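Local coordinates for SCARECROW-LIKE protein 7 (Oryza sativa Japonica Group, PDB 5HYZ) that binds DNA in vitro through its GRAS domain and probably acts as a transcription factor in plant development and abiotic stress resistance, at residues Ser1-Leu9 against Ser40-Ala48. Residues are numbered along the deposited sequence; the frame is centred on the assembly and turned at random.
Sequences SAPILQSLL and SERLAFYFA
The helical bundle of the GRAS domain, here in its predicted first leucine repeat, offers a worked example of how two nearly parallel helices join mainly by apolar packing: Ile-4, Leu-5 and Leu-8 of one helix meet Ser-40, Leu-43, Ala-44 and Phe-47 of the other. The short axes approach to 9.5 Å and cross at 20°, and no hydrogen bond spans the gap. The small side chain of Ala-44 lies at the middle of the contact, between Ile-4 and Leu-8. Ile-4 lays its longer branch over it, with CG1 anti to the backbone N (chi1 -171°) and the chain extended beyond, which brings CD1 to 3.6 Å from Ala-44 CB. The shorter branch, CG2, turns instead to Ser-40, 4.0 Å from its OG; that hydroxyl is hydrogen-bonded to Asp-38, so the methyl packs against an oxygen already engaged. One turn on, Leu-8 slides past the other flank of Ala-44: its CD2 sits 3.8 Å from Ala-44 CA and 3.6 Å from Phe-47 CB, lying obliquely to the ring as the two side chains cross at about a right angle. Leu-5 begins beside the interface, yet its methyls swing in. CD2 lies 3.8 Å from Leu-43 CD2 and equally near Ser-40 O, while CD1 reaches Ser-40 CB at 4.0 Å. At the N-cap, Ala-2 adds a looser touch on Ser-40. Helix 251-272 receives Leu-8 and Leu-43, Phe-255 meeting the Phe-47 ring edge-to-face, while helix 23-32 packs on Ile-4 and Leu-8, and helix 278-296 takes Phe-47 on Ile-292.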
loop_
_atom_site.group_PDB
_atom_site.type_symbol
_atom_site.label_atom_id
_atom_site.label_comp_id
_atom_site.label_asym_id
_atom_site.label_seq_id
_atom_site.Cartn_x
_atom_site.Cartn_y
_atom_site.Cartn_z
ATOM N N SER A 1 22.014 11.613 21.606
ATOM C CA SER A 1 22.245 10.174 21.592
ATOM C C SER A 1 22.052 9.558 22.999
ATOM O O SER A 1 22.593 10.044 23.999
ATOM C CB SER A 1 23.643 9.867 21.050
ATOM O OG SER A 1 23.807 8.476 20.804
ATOM N N ALA A 2 21.276 8.476 23.039
ATOM C CA ALA A 2 20.850 7.804 24.275
ATOM C C ALA A 2 22.014 7.204 25.053
ATOM O O ALA A 2 22.919 6.604 24.462
ATOM C CB ALA A 2 19.837 6.721 23.957
ATOM N N PRO A 3 21.999 7.375 26.386
ATOM C CA PRO A 3 23.164 6.940 27.161
ATOM C C PRO A 3 23.468 5.460 26.962
ATOM O O PRO A 3 24.648 5.101 26.980
ATOM C CB PRO A 3 22.755 7.213 28.616
ATOM C CG PRO A 3 21.458 7.901 28.585
ATOM C CD PRO A 3 21.102 8.239 27.170
ATOM N N ILE A 4 22.446 4.614 26.802
ATOM C CA ILE A 4 22.739 3.184 26.687
ATOM C C ILE A 4 23.579 2.946 25.418
ATOM O O ILE A 4 24.510 2.161 25.427
ATOM C CB ILE A 4 21.456 2.310 26.711
ATOM C CG1 ILE A 4 21.833 0.830 26.823
ATOM C CG2 ILE A 4 20.535 2.589 25.547
ATOM C CD1 ILE A 4 20.679 -0.086 27.093
ATOM N N LEU A 5 23.304 3.712 24.363
ATOM C CA LEU A 5 24.042 3.555 23.110
ATOM C C LEU A 5 25.432 4.170 23.189
ATOM O O LEU A 5 26.388 3.633 22.667
ATOM C CB LEU A 5 23.235 4.173 21.966
ATOM C CG LEU A 5 21.861 3.513 21.775
ATOM C CD1 LEU A 5 21.133 4.128 20.575
ATOM C CD2 LEU A 5 21.967 1.982 21.633
ATOM N N GLN A 6 25.560 5.308 23.861
ATOM C CA GLN A 6 26.912 5.856 24.040
ATOM C C GLN A 6 27.769 4.899 24.881
ATOM O O GLN A 6 28.957 4.702 24.623
ATOM C CB GLN A 6 26.861 7.259 24.698
ATOM C CG GLN A 6 26.435 8.402 23.737
ATOM C CD GLN A 6 27.251 8.450 22.432
ATOM O OE1 GLN A 6 28.484 8.577 22.441
ATOM N NE2 GLN A 6 26.555 8.327 21.296
ATOM N N SER A 7 27.165 4.293 25.888
ATOM C CA SER A 7 27.913 3.296 26.680
ATOM C C SER A 7 28.313 2.111 25.834
ATOM O O SER A 7 29.424 1.630 25.932
ATOM C CB SER A 7 27.092 2.835 27.881
ATOM O OG SER A 7 26.704 3.974 28.636
ATOM N N LEU A 8 27.398 1.634 24.983
ATOM C CA LEU A 8 27.754 0.578 24.038
ATOM C C LEU A 8 28.935 0.923 23.130
ATOM O O LEU A 8 29.857 0.136 22.928
ATOM C CB LEU A 8 26.527 0.272 23.201
ATOM C CG LEU A 8 26.498 -1.032 22.449
ATOM C CD1 LEU A 8 26.925 -2.213 23.283
ATOM C CD2 LEU A 8 25.068 -1.192 22.004
ATOM N N LEU A 9 28.895 2.124 22.561
ATOM C CA LEU A 9 29.998 2.576 21.730
ATOM C C LEU A 9 31.338 2.624 22.513
ATOM O O LEU A 9 32.377 2.154 22.021
ATOM C CB LEU A 9 29.657 3.957 21.128
ATOM C CG LEU A 9 28.556 3.944 20.035
ATOM C CD1 LEU A 9 28.018 5.360 19.838
ATOM C CD2 LEU A 9 29.075 3.333 18.689
ATOM N N SER A 40 15.990 1.837 21.531
ATOM C CA SER A 40 17.393 1.886 21.908
ATOM C C SER A 40 17.755 0.696 22.835
ATOM O O SER A 40 18.861 0.154 22.741
ATOM C CB SER A 40 17.723 3.224 22.559
ATOM O OG SER A 40 17.061 3.314 23.799
ATOM N N GLU A 41 16.814 0.292 23.697
ATOM C CA GLU A 41 16.998 -0.890 24.562
ATOM C C GLU A 41 17.078 -2.189 23.776
ATOM O O GLU A 41 17.900 -3.061 24.085
ATOM C CB GLU A 41 15.869 -0.993 25.613
ATOM C CG GLU A 41 15.905 0.192 26.602
ATOM C CD GLU A 41 14.653 0.286 27.476
ATOM O OE1 GLU A 41 13.557 -0.104 27.024
ATOM O OE2 GLU A 41 14.785 0.740 28.623
ATOM N N ARG A 42 16.226 -2.341 22.762
ATOM C CA ARG A 42 16.265 -3.535 21.936
ATOM C C ARG A 42 17.552 -3.596 21.116
ATOM O O ARG A 42 18.207 -4.637 20.990
ATOM C CB ARG A 42 15.021 -3.573 21.035
ATOM C CG ARG A 42 13.781 -3.680 21.909
ATOM C CD ARG A 42 12.487 -3.142 21.399
ATOM N NE ARG A 42 11.735 -4.146 20.716
ATOM C CZ ARG A 42 10.496 -4.557 20.985
ATOM N NH1 ARG A 42 9.758 -4.103 21.988
ATOM N NH2 ARG A 42 10.021 -5.511 20.219
ATOM N N LEU A 43 17.895 -2.444 20.543
ATOM C CA LEU A 43 19.118 -2.321 19.760
ATOM C C LEU A 43 20.357 -2.719 20.592
ATOM O O LEU A 43 21.193 -3.519 20.170
ATOM C CB LEU A 43 19.225 -0.873 19.223
ATOM C CG LEU A 43 20.433 -0.594 18.328
ATOM C CD1 LEU A 43 20.188 -1.155 16.943
ATOM C CD2 LEU A 43 20.661 0.889 18.235
ATOM N N ALA A 44 20.470 -2.153 21.780
ATOM C CA ALA A 44 21.576 -2.518 22.661
ATOM C C ALA A 44 21.552 -4.000 23.022
ATOM O O ALA A 44 22.598 -4.626 23.145
ATOM C CB ALA A 44 21.536 -1.669 23.937
ATOM N N PHE A 45 20.362 -4.566 23.176
ATOM C CA PHE A 45 20.301 -6.001 23.436
ATOM C C PHE A 45 21.017 -6.827 22.365
ATOM O O PHE A 45 21.886 -7.670 22.679
ATOM C CB PHE A 45 18.827 -6.441 23.585
ATOM C CG PHE A 45 18.655 -7.935 23.740
ATOM C CD1 PHE A 45 18.648 -8.510 25.006
ATOM C CD2 PHE A 45 18.512 -8.750 22.638
ATOM C CE1 PHE A 45 18.507 -9.890 25.163
ATOM C CE2 PHE A 45 18.364 -10.152 22.771
ATOM C CZ PHE A 45 18.360 -10.720 24.056
ATOM N N TYR A 46 20.682 -6.584 21.086
ATOM C CA TYR A 46 21.289 -7.419 20.053
ATOM C C TYR A 46 22.762 -7.082 19.848
ATOM O O TYR A 46 23.582 -7.970 19.595
ATOM C CB TYR A 46 20.516 -7.280 18.739
ATOM C CG TYR A 46 19.119 -7.824 18.935
ATOM C CD1 TYR A 46 18.905 -9.208 19.012
ATOM C CD2 TYR A 46 18.026 -6.972 19.076
ATOM C CE1 TYR A 46 17.631 -9.725 19.211
ATOM C CE2 TYR A 46 16.762 -7.485 19.280
ATOM C CZ TYR A 46 16.583 -8.859 19.364
ATOM O OH TYR A 46 15.315 -9.344 19.578
ATOM N N PHE A 47 23.108 -5.795 19.951
ATOM C CA PHE A 47 24.536 -5.445 19.812
ATOM C C PHE A 47 25.405 -5.932 20.964
ATOM O O PHE A 47 26.524 -6.340 20.757
ATOM C CB PHE A 47 24.687 -3.931 19.655
ATOM C CG PHE A 47 24.623 -3.493 18.228
ATOM C CD1 PHE A 47 23.393 -3.401 17.567
ATOM C CD2 PHE A 47 25.778 -3.192 17.539
ATOM C CE1 PHE A 47 23.335 -2.979 16.226
ATOM C CE2 PHE A 47 25.734 -2.824 16.186
ATOM C CZ PHE A 47 24.495 -2.703 15.538
ATOM N N ALA A 48 24.898 -5.879 22.174
ATOM C CA ALA A 48 25.674 -6.336 23.326
ATOM C C ALA A 48 25.848 -7.817 23.273
ATOM O O ALA A 48 26.876 -8.346 23.662
ATOM C CB ALA A 48 24.977 -5.921 24.624
#